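Local coordinates for DNA damage response protein Rtt109, putative (Neosartorya fumigata, PDB 5ZB9) that probably acetylates histone H3, using acetyl-CoA as the acetyl donor, in DNA replication, nucleosome assembly and the DNA damage response, at residues V109-S121 and I166-R178. Numbering follows the deposited sequence.
Sequences VSLLRLISNAFLS and IKWWCRVIDPILR
N117 and V172 bring their CA atoms within 5.2 Å of each other where helices 111-121 and 166-177 pass at an axial distance of 8.8 Å, their directions 46° apart. V172 is a classic knob into a hole, its side chain seated among R113, S116, N117 and L120; CG1 meets L120 CD1 at 4.0 Å, and CG2 lies against R113 CG. Farther along, I176 places CG1 beside its backbone N (chi1 -53°), and CD1 then lies 3.7 Å from L120 CB.

At the other end the indole of W168 lies along the N-terminal end of helix 111-121, from the N-cap residue S110 to S116. Its CH2 comes 3.5 Å from S116 OG, while S110 OG, which weakly caps R113 N, stands at the ring edge. S116 OG donates to L112 O, a carbonyl also gripped by S116 N from the opposite face. Behind W168, its CZ3 sits over the centre of the W169 ring, and W169 in turn packs on strand 133-140. Both helices pack against the mixed sheet of the acetyltransferase fold, with L112 and S116 on F74 of strand 71-82. L112, R113, W168 and R171 all belong to the CoA site, although no CoA is bound in this model.

No direct hydrogen bond joins the two segments; instead one water accepts from R113 NH1 and N117 ND2, each at 2.7 Å, and donates to R171 O. Beside it, aliphatic R113 CD lies 3.8 Å from R171 CB.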
ATOM      1  N   VAL A 109      -5.129 -21.621   5.641  1.00 87.43           N
ATOM      2  CA  VAL A 109      -4.713 -20.232   5.848  1.00 79.80           C
ATOM      3  C   VAL A 109      -4.754 -19.499   4.510  1.00 69.72           C
ATOM      4  O   VAL A 109      -4.465 -20.094   3.469  1.00 71.77           O
ATOM      5  CB  VAL A 109      -3.296 -20.129   6.461  1.00 77.11           C
ATOM      6  CG1 VAL A 109      -3.310 -20.554   7.930  1.00 80.03           C
ATOM      7  CG2 VAL A 109      -2.303 -20.962   5.659  1.00 64.59           C
ATOM      8  N   SER A 110      -5.144 -18.225   4.522  1.00 54.24           N
ATOM      9  CA  SER A 110      -5.202 -17.477   3.275  1.00 46.34           C
ATOM     10  C   SER A 110      -3.779 -17.303   2.767  1.00 39.28           C
ATOM     11  O   SER A 110      -3.012 -16.501   3.302  1.00 39.20           O
ATOM     12  CB  SER A 110      -5.898 -16.109   3.449  1.00 59.44           C
ATOM     13  OG  SER A 110      -6.145 -15.445   2.198  1.00 32.96           O
ATOM     14  N   LEU A 111      -3.427 -18.084   1.751  1.00 37.34           N
ATOM     15  CA  LEU A 111      -2.151 -17.918   1.076  1.00 35.43           C
ATOM     16  C   LEU A 111      -2.009 -16.495   0.577  1.00 29.23           C
ATOM     17  O   LEU A 111      -0.927 -15.919   0.639  1.00 30.03           O
ATOM     18  CB  LEU A 111      -2.016 -18.893  -0.092  1.00 40.06           C
ATOM     19  CG  LEU A 111      -1.785 -20.342   0.314  1.00 52.54           C
ATOM     20  CD1 LEU A 111      -1.686 -21.228  -0.921  1.00 53.30           C
ATOM     21  CD2 LEU A 111      -0.533 -20.439   1.176  1.00 41.63           C
ATOM     22  N   LEU A 112      -3.107 -15.925   0.089  1.00 25.80           N
ATOM     23  CA  LEU A 112      -3.058 -14.571  -0.434  1.00 26.94           C
ATOM     24  C   LEU A 112      -2.713 -13.577   0.678  1.00 25.99           C
ATOM     25  O   LEU A 112      -1.971 -12.618   0.445  1.00 25.36           O
ATOM     26  CB  LEU A 112      -4.374 -14.200  -1.111  1.00 26.49           C
ATOM     27  CG  LEU A 112      -4.864 -15.173  -2.190  1.00 28.08           C
ATOM     28  CD1 LEU A 112      -5.953 -14.535  -3.034  1.00 26.24           C
ATOM     29  CD2 LEU A 112      -3.717 -15.662  -3.068  1.00 31.71           C
ATOM     30  N   ARG A 113      -3.211 -13.817   1.888  1.00 23.67           N
ATOM     31  CA  ARG A 113      -2.870 -12.944   3.008  1.00 23.86           C
ATOM     32  C   ARG A 113      -1.390 -13.080   3.337  1.00 25.11           C
ATOM     33  O   ARG A 113      -0.700 -12.082   3.534  1.00 25.54           O
ATOM     34  CB  ARG A 113      -3.719 -13.254   4.249  1.00 27.46           C
ATOM     35  CG  ARG A 113      -3.358 -12.394   5.470  1.00 25.25           C
ATOM     36  CD  ARG A 113      -4.276 -12.635   6.680  1.00 31.19           C
ATOM     37  NE  ARG A 113      -4.296 -14.029   7.132  1.00 33.16           N
ATOM     38  CZ  ARG A 113      -3.284 -14.644   7.742  1.00 38.40           C
ATOM     39  NH1 ARG A 113      -2.149 -13.997   7.981  1.00 39.14           N
ATOM     40  NH2 ARG A 113      -3.402 -15.914   8.107  1.00 45.74           N
ATOM     41  N   LEU A 114      -0.902 -14.317   3.380  1.00 30.28           N
ATOM     42  CA  LEU A 114       0.503 -14.582   3.696  1.00 24.61           C
ATOM     43  C   LEU A 114       1.449 -13.948   2.679  1.00 25.17           C
ATOM     44  O   LEU A 114       2.466 -13.344   3.043  1.00 23.89           O
ATOM     45  CB  LEU A 114       0.749 -16.086   3.777  1.00 24.57           C
ATOM     46  CG  LEU A 114       0.163 -16.746   5.025  1.00 33.42           C
ATOM     47  CD1 LEU A 114       0.424 -18.238   5.011  1.00 32.68           C
ATOM     48  CD2 LEU A 114       0.749 -16.106   6.274  1.00 27.47           C
ATOM     49  N   ILE A 115       1.098 -14.076   1.403  1.00 19.47           N
ATOM     50  CA  ILE A 115       1.890 -13.497   0.334  1.00 21.24           C
ATOM     51  C   ILE A 115       1.944 -11.971   0.440  1.00 22.45           C
ATOM     52  O   ILE A 115       3.031 -11.389   0.414  1.00 23.81           O
ATOM     53  CB  ILE A 115       1.339 -13.909  -1.045  1.00 26.75           C
ATOM     54  CG1 ILE A 115       1.512 -15.415  -1.249  1.00 22.77           C
ATOM     55  CG2 ILE A 115       2.044 -13.142  -2.156  1.00 22.05           C
ATOM     56  CD1 ILE A 115       0.852 -15.931  -2.498  1.00 27.25           C
ATOM     57  N   SER A 116       0.781 -11.334   0.572  1.00 19.32           N
ATOM     58  CA  SER A 116       0.695  -9.876   0.683  1.00 21.51           C
ATOM     59  C   SER A 116       1.503  -9.331   1.864  1.00 20.96           C
ATOM     60  O   SER A 116       2.176  -8.315   1.747  1.00 18.64           O
ATOM     61  CB  SER A 116      -0.768  -9.441   0.832  1.00 21.63           C
ATOM     62  OG  SER A 116      -1.568  -9.974  -0.205  1.00 23.66           O
ATOM     63  N   ASN A 117       1.389 -10.012   3.000  1.00 20.76           N
ATOM     64  CA  ASN A 117       2.143  -9.733   4.216  1.00 18.39           C
ATOM     65  C   ASN A 117       3.654  -9.808   3.952  1.00 23.47           C
ATOM     66  O   ASN A 117       4.409  -8.891   4.281  1.00 26.45           O
ATOM     67  CB  ASN A 117       1.704 -10.741   5.297  1.00 27.24           C
ATOM     68  CG  ASN A 117       2.300 -10.473   6.673  1.00 27.05           C
ATOM     69  OD1 ASN A 117       3.372  -9.899   6.819  1.00 31.89           O
ATOM     70  ND2 ASN A 117       1.596 -10.923   7.697  1.00 33.36           N
ATOM     71  N   ALA A 118       4.083 -10.905   3.339  1.00 24.05           N
ATOM     72  CA  ALA A 118       5.495 -11.142   3.070  1.00 21.62           C
ATOM     73  C   ALA A 118       6.068 -10.115   2.106  1.00 20.10           C
ATOM     74  O   ALA A 118       7.165  -9.611   2.320  1.00 24.72           O
ATOM     75  CB  ALA A 118       5.695 -12.553   2.521  1.00 20.05           C
ATOM     76  N   PHE A 119       5.327  -9.810   1.046  1.00 19.13           N
ATOM     77  CA  PHE A 119       5.762  -8.819   0.058  1.00 21.75           C
ATOM     78  C   PHE A 119       5.914  -7.421   0.680  1.00 22.09           C
ATOM     79  O   PHE A 119       6.933  -6.758   0.485  1.00 23.02           O
ATOM     80  CB  PHE A 119       4.785  -8.784  -1.126  1.00 17.89           C
ATOM     81  CG  PHE A 119       5.299  -8.035  -2.328  1.00 19.67           C
ATOM     82  CD1 PHE A 119       6.599  -8.219  -2.779  1.00 20.34           C
ATOM     83  CD2 PHE A 119       4.472  -7.158  -3.021  1.00 18.82           C
ATOM     84  CE1 PHE A 119       7.069  -7.528  -3.896  1.00 20.82           C
ATOM     85  CE2 PHE A 119       4.931  -6.466  -4.130  1.00 18.12           C
ATOM     86  CZ  PHE A 119       6.231  -6.649  -4.569  1.00 21.61           C
ATOM     87  N   LEU A 120       4.911  -6.981   1.436  1.00 20.01           N
ATOM     88  CA  LEU A 120       4.990  -5.697   2.136  1.00 19.64           C
ATOM     89  C   LEU A 120       6.133  -5.680   3.154  1.00 21.02           C
ATOM     90  O   LEU A 120       6.913  -4.729   3.196  1.00 19.51           O
ATOM     91  CB  LEU A 120       3.665  -5.383   2.825  1.00 16.98           C
ATOM     92  CG  LEU A 120       2.491  -5.061   1.890  1.00 20.39           C
ATOM     93  CD1 LEU A 120       1.204  -4.837   2.660  1.00 14.92           C
ATOM     94  CD2 LEU A 120       2.816  -3.834   1.050  1.00 25.47           C
ATOM     95  N   SER A 121       6.228  -6.731   3.964  1.00 18.57           N
ATOM     96  CA  SER A 121       7.339  -6.894   4.902  1.00 25.02           C
ATOM     97  C   SER A 121       8.679  -6.733   4.200  1.00 25.67           C
ATOM     98  O   SER A 121       9.560  -6.009   4.662  1.00 23.04           O
ATOM     99  CB  SER A 121       7.289  -8.268   5.573  1.00 25.85           C
ATOM    100  OG  SER A 121       7.007  -8.146   6.952  1.00 38.06           O
ATOM    101  N   ILE A 166     -11.753  -4.599   4.253  1.00 18.77           N
ATOM    102  CA  ILE A 166     -11.149  -3.791   5.302  1.00 19.60           C
ATOM    103  C   ILE A 166     -10.590  -4.680   6.428  1.00 20.94           C
ATOM    104  O   ILE A 166      -9.457  -4.481   6.864  1.00 19.41           O
ATOM    105  CB  ILE A 166     -12.153  -2.764   5.863  1.00 18.22           C
ATOM    106  CG1 ILE A 166     -12.576  -1.789   4.761  1.00 15.22           C
ATOM    107  CG2 ILE A 166     -11.548  -1.991   7.033  1.00 15.17           C
ATOM    108  CD1 ILE A 166     -13.828  -0.981   5.096  1.00 17.84           C
ATOM    109  N   LYS A 167     -11.353  -5.673   6.880  1.00 19.11           N
ATOM    110  CA  LYS A 167     -10.842  -6.576   7.909  1.00 19.38           C
ATOM    111  C   LYS A 167      -9.659  -7.378   7.392  1.00 20.62           C
ATOM    112  O   LYS A 167      -8.700  -7.625   8.128  1.00 20.05           O
ATOM    113  CB  LYS A 167     -11.926  -7.526   8.408  1.00 19.21           C
ATOM    114  CG  LYS A 167     -13.008  -6.834   9.200  1.00 25.23           C
ATOM    115  CD  LYS A 167     -14.101  -7.802   9.626  1.00 29.31           C
ATOM    116  CE  LYS A 167     -15.328  -7.031  10.107  1.00 45.09           C
ATOM    117  NZ  LYS A 167     -16.416  -7.907  10.634  1.00 54.61           N
ATOM    118  N   TRP A 168      -9.722  -7.769   6.122  1.00 19.95           N
ATOM    119  CA  TRP A 168      -8.665  -8.578   5.514  1.00 19.73           C
ATOM    120  C   TRP A 168      -7.341  -7.813   5.493  1.00 19.19           C
ATOM    121  O   TRP A 168      -6.308  -8.323   5.926  1.00 17.85           O
ATOM    122  CB  TRP A 168      -9.069  -8.998   4.095  1.00 19.63           C
ATOM    123  CG  TRP A 168      -8.153  -9.996   3.437  1.00 23.62           C
ATOM    124  CD1 TRP A 168      -8.177 -11.358   3.578  1.00 18.88           C
ATOM    125  CD2 TRP A 168      -7.085  -9.711   2.515  1.00 19.37           C
ATOM    126  NE1 TRP A 168      -7.190 -11.932   2.808  1.00 20.06           N
ATOM    127  CE2 TRP A 168      -6.508 -10.945   2.147  1.00 14.30           C
ATOM    128  CE3 TRP A 168      -6.564  -8.535   1.972  1.00 16.36           C
ATOM    129  CZ2 TRP A 168      -5.445 -11.033   1.259  1.00 19.98           C
ATOM    130  CZ3 TRP A 168      -5.500  -8.624   1.084  1.00 17.78           C
ATOM    131  CH2 TRP A 168      -4.954  -9.863   0.736  1.00 20.60           C
ATOM    132  N   TRP A 169      -7.386  -6.579   5.008  1.00 16.75           N
ATOM    133  CA  TRP A 169      -6.188  -5.761   4.905  1.00 19.00           C
ATOM    134  C   TRP A 169      -5.597  -5.435   6.270  1.00 18.02           C
ATOM    135  O   TRP A 169      -4.384  -5.349   6.414  1.00 17.80           O
ATOM    136  CB  TRP A 169      -6.482  -4.472   4.133  1.00 18.88           C
ATOM    137  CG  TRP A 169      -6.383  -4.658   2.648  1.00 20.92           C
ATOM    138  CD1 TRP A 169      -7.390  -4.540   1.734  1.00 19.36           C
ATOM    139  CD2 TRP A 169      -5.210  -5.021   1.911  1.00 18.41           C
ATOM    140  NE1 TRP A 169      -6.910  -4.789   0.475  1.00 21.26           N
ATOM    141  CE2 TRP A 169      -5.575  -5.083   0.555  1.00 21.19           C
ATOM    142  CE3 TRP A 169      -3.884  -5.290   2.269  1.00 17.25           C
ATOM    143  CZ2 TRP A 169      -4.659  -5.399  -0.447  1.00 23.41           C
ATOM    144  CZ3 TRP A 169      -2.981  -5.602   1.281  1.00 14.62           C
ATOM    145  CH2 TRP A 169      -3.370  -5.660  -0.061  1.00 20.08           C
ATOM    146  N   CYS A 170      -6.444  -5.265   7.278  1.00 19.69           N
ATOM    147  CA  CYS A 170      -5.923  -5.073   8.629  1.00 20.16           C
ATOM    148  C   CYS A 170      -5.177  -6.322   9.109  1.00 20.95           C
ATOM    149  O   CYS A 170      -4.153  -6.202   9.780  1.00 22.39           O
ATOM    150  CB  CYS A 170      -7.045  -4.703   9.596  1.00 18.90           C
ATOM    151  SG  CYS A 170      -7.748  -3.066   9.264  1.00 19.42           S
ATOM    152  N   ARG A 171      -5.661  -7.513   8.741  1.00 18.44           N
ATOM    153  CA  ARG A 171      -5.002  -8.756   9.131  0.50 18.16           C
ATOM    154  C   ARG A 171      -3.680  -8.928   8.388  1.00 17.80           C
ATOM    155  O   ARG A 171      -2.765  -9.574   8.876  1.00 21.60           O
ATOM    156  CB  ARG A 171      -5.920  -9.957   8.886  0.50 20.33           C
ATOM    157  CG  ARG A 171      -7.080 -10.080   9.879  0.50 20.07           C
ATOM    158  CD  ARG A 171      -7.843 -11.388   9.685  0.50 22.46           C
ATOM    159  NE  ARG A 171      -8.477 -11.451   8.371  0.50 24.66           N
ATOM    160  CZ  ARG A 171      -9.767 -11.220   8.147  0.50 19.14           C
ATOM    161  NH1 ARG A 171     -10.246 -11.290   6.914  0.50 15.30           N
ATOM    162  NH2 ARG A 171     -10.576 -10.924   9.158  0.50 21.63           N
ATOM    163  N   VAL A 172      -3.579  -8.339   7.202  1.00 19.96           N
ATOM    164  CA  VAL A 172      -2.323  -8.346   6.458  1.00 21.09           C
ATOM    165  C   VAL A 172      -1.290  -7.478   7.172  1.00 22.50           C
ATOM    166  O   VAL A 172      -0.121  -7.846   7.322  1.00 24.04           O
ATOM    167  CB  VAL A 172      -2.511  -7.818   5.019  1.00 20.03           C
ATOM    168  CG1 VAL A 172      -1.167  -7.526   4.371  1.00 13.63           C
ATOM    169  CG2 VAL A 172      -3.331  -8.798   4.182  1.00 18.62           C
ATOM    170  N   ILE A 173      -1.750  -6.313   7.608  1.00 20.54           N
ATOM    171  CA  ILE A 173      -0.913  -5.310   8.250  1.00 20.48           C
ATOM    172  C   ILE A 173      -0.512  -5.692   9.687  1.00 22.08           C
ATOM    173  O   ILE A 173       0.609  -5.413  10.116  1.00 18.72           O
ATOM    174  CB  ILE A 173      -1.652  -3.941   8.224  1.00 23.29           C
ATOM    175  CG1 ILE A 173      -1.626  -3.389   6.798  1.00 22.31           C
ATOM    176  CG2 ILE A 173      -1.065  -2.936   9.214  1.00 13.46           C
ATOM    177  CD1 ILE A 173      -0.245  -3.343   6.205  1.00 24.84           C
ATOM    178  N   ASP A 174      -1.415  -6.350  10.414  1.00 22.12           N
ATOM    179  CA  ASP A 174      -1.213  -6.614  11.847  1.00 21.83           C
ATOM    180  C   ASP A 174       0.147  -7.251  12.198  1.00 21.56           C
ATOM    181  O   ASP A 174       0.827  -6.762  13.096  1.00 23.56           O
ATOM    182  CB  ASP A 174      -2.356  -7.485  12.391  1.00 19.28           C
ATOM    183  CG  ASP A 174      -2.487  -7.409  13.907  1.00 22.53           C
ATOM    184  OD1 ASP A 174      -2.383  -6.300  14.467  1.00 25.73           O
ATOM    185  OD2 ASP A 174      -2.699  -8.456  14.547  1.00 24.31           O
ATOM    186  N   PRO A 175       0.565  -8.326  11.493  1.00 25.75           N
ATOM    187  CA  PRO A 175       1.859  -8.916  11.872  1.00 21.59           C
ATOM    188  C   PRO A 175       3.054  -8.025  11.544  1.00 24.86           C
ATOM    189  O   PRO A 175       4.083  -8.109  12.219  1.00 29.44           O
ATOM    190  CB  PRO A 175       1.914 -10.207  11.049  1.00 19.75           C
ATOM    191  CG  PRO A 175       0.509 -10.492  10.685  1.00 20.28           C
ATOM    192  CD  PRO A 175      -0.118  -9.151  10.483  1.00 22.56           C
ATOM    193  N   ILE A 176       2.933  -7.188  10.520  1.00 21.56           N
ATOM    194  CA  ILE A 176       3.996  -6.237  10.231  1.00 25.94           C
ATOM    195  C   ILE A 176       4.090  -5.251  11.377  1.00 28.10           C
ATOM    196  O   ILE A 176       5.172  -4.999  11.909  1.00 28.89           O
ATOM    197  CB  ILE A 176       3.754  -5.469   8.933  1.00 22.48           C
ATOM    198  CG1 ILE A 176       3.503  -6.436   7.785  1.00 25.06           C
ATOM    199  CG2 ILE A 176       4.936  -4.568   8.627  1.00 16.76           C
ATOM    200  CD1 ILE A 176       3.364  -5.755   6.448  1.00 25.23           C
ATOM    201  N   LEU A 177       2.929  -4.710  11.742  1.00 26.15           N
ATOM    202  CA  LEU A 177       2.791  -3.766  12.841  1.00 22.57           C
ATOM    203  C   LEU A 177       3.453  -4.294  14.110  1.00 26.82           C
ATOM    204  O   LEU A 177       4.180  -3.576  14.786  1.00 25.59           O
ATOM    205  CB  LEU A 177       1.303  -3.474  13.095  1.00 18.32           C
ATOM    206  CG  LEU A 177       0.865  -2.836  14.424  1.00 19.50           C
ATOM    207  CD1 LEU A 177       1.341  -1.404  14.567  1.00 15.38           C
ATOM    208  CD2 LEU A 177      -0.647  -2.913  14.576  1.00 18.46           C
ATOM    209  N   ARG A 178       3.220  -5.566  14.411  1.00 22.78           N
ATOM    210  CA  ARG A 178       3.598  -6.109  15.704  1.00 25.28           C
ATOM    211  C   ARG A 178       5.022  -6.658  15.766  1.00 30.02           C
ATOM    212  O   ARG A 178       5.409  -7.265  16.756  1.00 30.46           O
ATOM    213  CB  ARG A 178       2.594  -7.182  16.111  1.00 22.17           C
ATOM    214  CG  ARG A 178       1.240  -6.578  16.390  1.00 23.75           C
ATOM    215  CD  ARG A 178       0.266  -7.579  16.924  1.00 21.64           C
ATOM    216  NE  ARG A 178      -1.072  -7.007  16.999  1.00 23.08           N
ATOM    217  CZ  ARG A 178      -1.503  -6.258  18.004  1.00 25.76           C
ATOM    218  NH1 ARG A 178      -0.697  -5.994  19.024  1.00 24.80           N
ATOM    219  NH2 ARG A 178      -2.741  -5.776  17.990  1.00 22.62           N
TER
HETATM  220  O   HOH W   1      -0.977 -11.556   7.593  1.00 28.63           O